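Local coordinates for resiniferatoxin-binding, phosphotriesterase-related protein (PDB 3K2G) that binds two zinc ions in a TIM-barrel active site and probably hydrolyses phosphoester bonds, at residues Asp83-Ala88 with Arg119-Glu124. Sequence-based numbering, arbitrary orientation.
Sequences DDLDLA and RRISAE
With CG turned anti to the backbone N (chi1 175°) and the chain extended from CG to NE, Arg120 reaches from helix 115-125 to the first turn of helix 85-97, where it meets Leu85 and Asp86. Leu85 also sets its CG anti to the backbone N, which sends its two methyls to different partners. CD2 lies against the arginine, 3.3 Å from Arg120 CD and close to NH1, while CG sits over one face of the guanidinium; this flat group can accept an aliphatic neighbour on its face and keep its N-H bonds for partners around the rim. CD1 goes instead to Ile121, where its distance of 3.5 Å from Ile121 CD1 is tight for two methyls. The long isoleucine branch also approaches Ala88, whose CB is 4.2 Å from Ile121 CD1; the small alanine side chain suits this buried place, where the CA atoms of the two segments come nearest each other.

At the rim of the guanidinium, Asp86 OD1 forms a salt bridge with Arg120 NH2 at 2.8 Å, the carboxylate and guanidinium planes standing 72° apart. Glu124, one turn after Arg120, takes the NE proton on the syn side of OE2, 2.8 Å from NE, with an N-H...O angle of 154°, near the guanidinium plane. Asp84 caps the start of helix 85-97, its OD1 accepting from Leu87 N at 2.8 Å.

The contact thus joins two successive helices, with strand 102-105 between them in sequence, on the outside of the barrel. Its chemistry is layered: methyl groups fill the buried side, and one arginine held by two carboxylates closes the more exposed side, its positive charge probably easing the repulsion between Asp86 and Glu124.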
ATOM      1  N   ASP B  83     -15.936  29.915  27.150  1.00 24.04           N
ATOM      2  CA  ASP B  83     -16.074  31.079  28.015  1.00 24.55           C
ATOM      3  C   ASP B  83     -16.507  30.827  29.454  1.00 25.60           C
ATOM      4  O   ASP B  83     -16.748  31.779  30.194  1.00 23.16           O
ATOM      5  CB  ASP B  83     -17.055  32.062  27.380  1.00 25.99           C
ATOM      6  CG  ASP B  83     -18.356  31.396  26.964  1.00 25.62           C
ATOM      7  OD1 ASP B  83     -18.676  30.317  27.502  1.00 22.85           O
ATOM      8  OD2 ASP B  83     -19.061  31.957  26.102  1.00 29.32           O
ATOM      9  N   ASP B  84     -16.627  29.569  29.858  1.00 26.29           N
ATOM     10  CA  ASP B  84     -17.014  29.290  31.237  1.00 26.80           C
ATOM     11  C   ASP B  84     -15.781  28.864  32.015  1.00 26.33           C
ATOM     12  O   ASP B  84     -15.335  27.721  31.923  1.00 23.55           O
ATOM     13  CB  ASP B  84     -18.073  28.192  31.315  1.00 28.31           C
ATOM     14  CG  ASP B  84     -18.667  28.070  32.709  1.00 30.67           C
ATOM     15  OD1 ASP B  84     -17.899  27.846  33.669  1.00 29.04           O
ATOM     16  OD2 ASP B  84     -19.902  28.207  32.846  1.00 32.28           O
ATOM     17  N   LEU B  85     -15.245  29.793  32.799  1.00 26.50           N
ATOM     18  CA  LEU B  85     -14.043  29.543  33.575  1.00 26.45           C
ATOM     19  C   LEU B  85     -14.196  28.439  34.612  1.00 26.35           C
ATOM     20  O   LEU B  85     -13.276  27.645  34.826  1.00 24.57           O
ATOM     21  CB  LEU B  85     -13.592  30.838  34.251  1.00 28.62           C
ATOM     22  CG  LEU B  85     -12.117  30.940  34.639  1.00 29.79           C
ATOM     23  CD1 LEU B  85     -11.233  30.592  33.451  1.00 29.96           C
ATOM     24  CD2 LEU B  85     -11.832  32.355  35.115  1.00 32.09           C
ATOM     25  N   ASP B  86     -15.353  28.382  35.263  1.00 24.66           N
ATOM     26  CA  ASP B  86     -15.570  27.355  36.273  1.00 23.92           C
ATOM     27  C   ASP B  86     -15.582  25.954  35.666  1.00 21.48           C
ATOM     28  O   ASP B  86     -15.099  25.005  36.278  1.00 21.17           O
ATOM     29  CB  ASP B  86     -16.873  27.624  37.027  1.00 25.77           C
ATOM     30  CG  ASP B  86     -16.759  28.805  37.966  1.00 27.11           C
ATOM     31  OD1 ASP B  86     -16.014  28.698  38.962  1.00 28.87           O
ATOM     32  OD2 ASP B  86     -17.401  29.842  37.703  1.00 28.55           O
ATOM     33  N   LEU B  87     -16.132  25.832  34.464  1.00 20.63           N
ATOM     34  CA  LEU B  87     -16.183  24.542  33.777  1.00 20.68           C
ATOM     35  C   LEU B  87     -14.770  24.148  33.345  1.00 19.18           C
ATOM     36  O   LEU B  87     -14.374  22.981  33.447  1.00 17.35           O
ATOM     37  CB  LEU B  87     -17.098  24.626  32.548  1.00 21.53           C
ATOM     38  CG  LEU B  87     -17.216  23.355  31.694  1.00 20.47           C
ATOM     39  CD1 LEU B  87     -17.690  22.196  32.554  1.00 20.44           C
ATOM     40  CD2 LEU B  87     -18.178  23.589  30.544  1.00 20.51           C
ATOM     41  N   ALA B  88     -14.017  25.132  32.860  1.00 18.05           N
ATOM     42  CA  ALA B  88     -12.642  24.900  32.434  1.00 19.13           C
ATOM     43  C   ALA B  88     -11.876  24.312  33.614  1.00 18.57           C
ATOM     44  O   ALA B  88     -11.163  23.319  33.475  1.00 18.22           O
ATOM     45  CB  ALA B  88     -12.001  26.211  31.990  1.00 17.58           C
ATOM     46  N   ARG B 119      -4.255  32.230  35.091  1.00 25.08           N
ATOM     47  CA  ARG B 119      -3.743  32.194  36.455  1.00 26.50           C
ATOM     48  C   ARG B 119      -4.778  31.657  37.442  1.00 27.42           C
ATOM     49  O   ARG B 119      -4.442  30.921  38.374  1.00 27.58           O
ATOM     50  CB  ARG B 119      -3.265  33.588  36.875  1.00 27.78           C
ATOM     51  CG  ARG B 119      -1.876  33.926  36.344  1.00 26.75           C
ATOM     52  CD  ARG B 119      -1.464  35.357  36.649  1.00 28.62           C
ATOM     53  NE  ARG B 119      -0.028  35.549  36.443  1.00 30.79           N
ATOM     54  CZ  ARG B 119       0.608  36.709  36.583  1.00 31.82           C
ATOM     55  NH1 ARG B 119      -0.062  37.802  36.925  1.00 31.53           N
ATOM     56  NH2 ARG B 119       1.921  36.773  36.393  1.00 31.40           N
ATOM     57  N   ARG B 120      -6.040  32.015  37.242  1.00 28.33           N
ATOM     58  CA  ARG B 120      -7.078  31.523  38.136  1.00 29.52           C
ATOM     59  C   ARG B 120      -7.196  30.014  37.936  1.00 27.50           C
ATOM     60  O   ARG B 120      -7.361  29.260  38.895  1.00 27.15           O
ATOM     61  CB  ARG B 120      -8.419  32.199  37.841  1.00 31.42           C
ATOM     62  CG  ARG B 120      -9.567  31.638  38.665  1.00 34.07           C
ATOM     63  CD  ARG B 120     -10.895  32.281  38.310  1.00 37.82           C
ATOM     64  NE  ARG B 120     -12.012  31.469  38.787  1.00 40.31           N
ATOM     65  CZ  ARG B 120     -13.288  31.688  38.482  1.00 40.61           C
ATOM     66  NH1 ARG B 120     -13.626  32.704  37.699  1.00 41.20           N
ATOM     67  NH2 ARG B 120     -14.226  30.878  38.952  1.00 41.98           N
ATOM     68  N   ILE B 121      -7.094  29.577  36.685  1.00 27.49           N
ATOM     69  CA  ILE B 121      -7.188  28.154  36.384  1.00 25.50           C
ATOM     70  C   ILE B 121      -6.024  27.389  37.012  1.00 24.76           C
ATOM     71  O   ILE B 121      -6.223  26.356  37.650  1.00 23.02           O
ATOM     72  CB  ILE B 121      -7.208  27.908  34.861  1.00 25.92           C
ATOM     73  CG1 ILE B 121      -8.440  28.585  34.253  1.00 24.27           C
ATOM     74  CG2 ILE B 121      -7.210  26.416  34.576  1.00 25.43           C
ATOM     75  CD1 ILE B 121      -8.530  28.483  32.751  1.00 23.82           C
ATOM     76  N   SER B 122      -4.809  27.903  36.839  1.00 25.38           N
ATOM     77  CA  SER B 122      -3.639  27.245  37.408  1.00 26.52           C
ATOM     78  C   SER B 122      -3.730  27.260  38.930  1.00 27.25           C
ATOM     79  O   SER B 122      -3.382  26.284  39.592  1.00 26.76           O
ATOM     80  CB  SER B 122      -2.350  27.945  36.963  1.00 26.43           C
ATOM     81  OG  SER B 122      -2.254  29.246  37.514  1.00 28.43           O
ATOM     82  N   ALA B 123      -4.210  28.369  39.482  1.00 28.09           N
ATOM     83  CA  ALA B 123      -4.335  28.490  40.929  1.00 30.55           C
ATOM     84  C   ALA B 123      -5.327  27.488  41.519  1.00 30.57           C
ATOM     85  O   ALA B 123      -5.022  26.814  42.501  1.00 30.17           O
ATOM     86  CB  ALA B 123      -4.742  29.912  41.304  1.00 30.75           C
ATOM     87  N   GLU B 124      -6.504  27.376  40.913  1.00 31.74           N
ATOM     88  CA  GLU B 124      -7.528  26.465  41.421  1.00 32.31           C
ATOM     89  C   GLU B 124      -7.370  24.990  41.059  1.00 31.58           C
ATOM     90  O   GLU B 124      -7.932  24.130  41.734  1.00 31.70           O
ATOM     91  CB  GLU B 124      -8.915  26.938  40.983  1.00 34.04           C
ATOM     92  CG  GLU B 124      -9.331  28.265  41.590  1.00 36.74           C
ATOM     93  CD  GLU B 124     -10.730  28.671  41.180  1.00 38.60           C
ATOM     94  OE1 GLU B 124     -11.630  27.810  41.235  1.00 39.71           O
ATOM     95  OE2 GLU B 124     -10.933  29.848  40.813  1.00 40.94           O
TER